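Side-chain contact in uncharacterized protein (Tetranychus urticae, PDB 5UK3), which probably catalyses the reaction of cyanate with bicarbonate to give ammonia and carbon dioxide, as a cyanase: residues 26-29 with 34-37. Sequence-based numbering, arbitrary orientation.
Sequences KAKE and TYQQ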
loop_
_atom_site.group_PDB
_atom_site.type_symbol
_atom_site.label_atom_id
_atom_site.label_comp_id
_atom_site.label_asym_id
_atom_site.label_seq_id
_atom_site.Cartn_x
_atom_site.Cartn_y
_atom_site.Cartn_z
ATOM N N LYS I 26 -17.754 22.225 -20.841
ATOM C CA LYS I 26 -17.985 23.676 -20.719
ATOM C C LYS I 26 -18.973 24.127 -21.778
ATOM O O LYS I 26 -19.876 24.938 -21.497
ATOM C CB LYS I 26 -16.668 24.480 -20.852
ATOM N N ALA I 27 -18.781 23.621 -22.996
ATOM C CA ALA I 27 -19.651 23.952 -24.139
ATOM C C ALA I 27 -21.080 23.497 -23.915
ATOM O O ALA I 27 -22.020 24.222 -24.252
ATOM C CB ALA I 27 -19.096 23.347 -25.417
ATOM N N LYS I 28 -21.238 22.319 -23.318
ATOM C CA LYS I 28 -22.555 21.777 -22.992
ATOM C C LYS I 28 -23.311 22.608 -21.950
ATOM O O LYS I 28 -24.499 22.868 -22.101
ATOM C CB LYS I 28 -22.420 20.343 -22.494
ATOM C CG LYS I 28 -23.696 19.782 -21.896
ATOM C CD LYS I 28 -23.444 18.451 -21.219
ATOM C CE LYS I 28 -24.570 18.112 -20.265
ATOM N NZ LYS I 28 -24.691 19.124 -19.185
ATOM N N GLU I 29 -22.613 23.027 -20.899
ATOM C CA GLU I 29 -23.212 23.863 -19.831
ATOM C C GLU I 29 -23.714 25.226 -20.366
ATOM O O GLU I 29 -24.849 25.612 -20.075
ATOM C CB GLU I 29 -22.283 24.001 -18.598
ATOM C CG GLU I 29 -21.937 22.658 -17.957
ATOM C CD GLU I 29 -20.911 22.776 -16.850
ATOM O OE1 GLU I 29 -20.797 23.871 -16.257
ATOM O OE2 GLU I 29 -20.234 21.781 -16.539
ATOM N N THR I 34 -28.819 18.908 -21.432
ATOM C CA THR I 34 -28.630 17.797 -20.520
ATOM C C THR I 34 -28.027 16.627 -21.300
ATOM O O THR I 34 -28.111 16.589 -22.517
ATOM C CB THR I 34 -29.939 17.344 -19.871
ATOM O OG1 THR I 34 -30.854 16.935 -20.881
ATOM C CG2 THR I 34 -30.534 18.445 -19.034
ATOM N N TYR I 35 -27.355 15.714 -20.589
ATOM C CA TYR I 35 -26.777 14.524 -21.204
ATOM C C TYR I 35 -27.902 13.725 -21.858
ATOM O O TYR I 35 -27.739 13.253 -22.972
ATOM C CB TYR I 35 -26.002 13.690 -20.192
ATOM C CG TYR I 35 -24.745 14.300 -19.628
ATOM C CD1 TYR I 35 -23.563 14.415 -20.405
ATOM C CD2 TYR I 35 -24.712 14.747 -18.315
ATOM C CE1 TYR I 35 -22.379 14.983 -19.906
ATOM C CE2 TYR I 35 -23.553 15.285 -17.787
ATOM C CZ TYR I 35 -22.363 15.401 -18.595
ATOM O OH TYR I 35 -21.214 15.915 -17.982
ATOM N N GLN I 36 -29.042 13.602 -21.176
ATOM C CA GLN I 36 -30.261 13.001 -21.768
ATOM C C GLN I 36 -30.636 13.578 -23.126
ATOM O O GLN I 36 -30.793 12.861 -24.104
ATOM C CB GLN I 36 -31.432 13.241 -20.818
ATOM C CG GLN I 36 -32.793 12.680 -21.242
ATOM C CD GLN I 36 -32.804 11.178 -21.226
ATOM O OE1 GLN I 36 -33.074 10.566 -20.186
ATOM N NE2 GLN I 36 -32.433 10.568 -22.351
ATOM N N GLN I 37 -30.759 14.902 -23.183
ATOM C CA GLN I 37 -31.085 15.591 -24.426
ATOM C C GLN I 37 -30.097 15.263 -25.536
ATOM O O GLN I 37 -30.507 14.953 -26.657
ATOM C CB GLN I 37 -31.159 17.117 -24.236
ATOM C CG GLN I 37 -32.439 17.586 -23.534
ATOM C CD GLN I 37 -32.335 18.984 -22.914
ATOM O OE1 GLN I 37 -31.323 19.700 -23.070
ATOM N NE2 GLN I 37 -33.378 19.375 -22.192
#
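Three groups hold Lys-28 NZ: it lies over the ring of Tyr-35 in a cation-pi contact, 4.4 Å from the ring centroid, makes a salt bridge to Glu-118 OE2 of a second subunit, and gives a weak hydrogen bond to Leu-33 O. The contact joins the first two helices, 23-31 and 35-42, of the N-terminal domain, which by family is probably of the XRE helix-turn-helix type. The lysine reaches across the turn between them almost fully stretched, CG anti to the backbone N (chi1 170°), and bends only at its last torsion, chi4 -61°. Lys-28 CE sits squarely over the middle of the Tyr-35 ring as a CH-pi contact, 3.6 Å from the centroid and 1° off the normal, while NZ stands a little to one side. Lys-28 CD lies toward the CD1-CE1 side of the same ring, 3.9 Å from Tyr-35 CE1, and the two side chains cross at about a right angle. The ring itself also packs on Thr-50 and Leu-53 of helix 46-53.

Helix 35-42 starts with a capping box. Thr-34 OG1 accepts from Gln-37 N at 3.1 Å, and Thr-34 N returns a bond to Gln-37 OE1, with the donor well above the amide carbonyl plane. Glu-118 of the second subunit ties this helix start to the lysine, its OE1 accepting from Tyr-35 N. Lys-28 CE packs against that same nitrogen, 3.7 Å from Tyr-35 N.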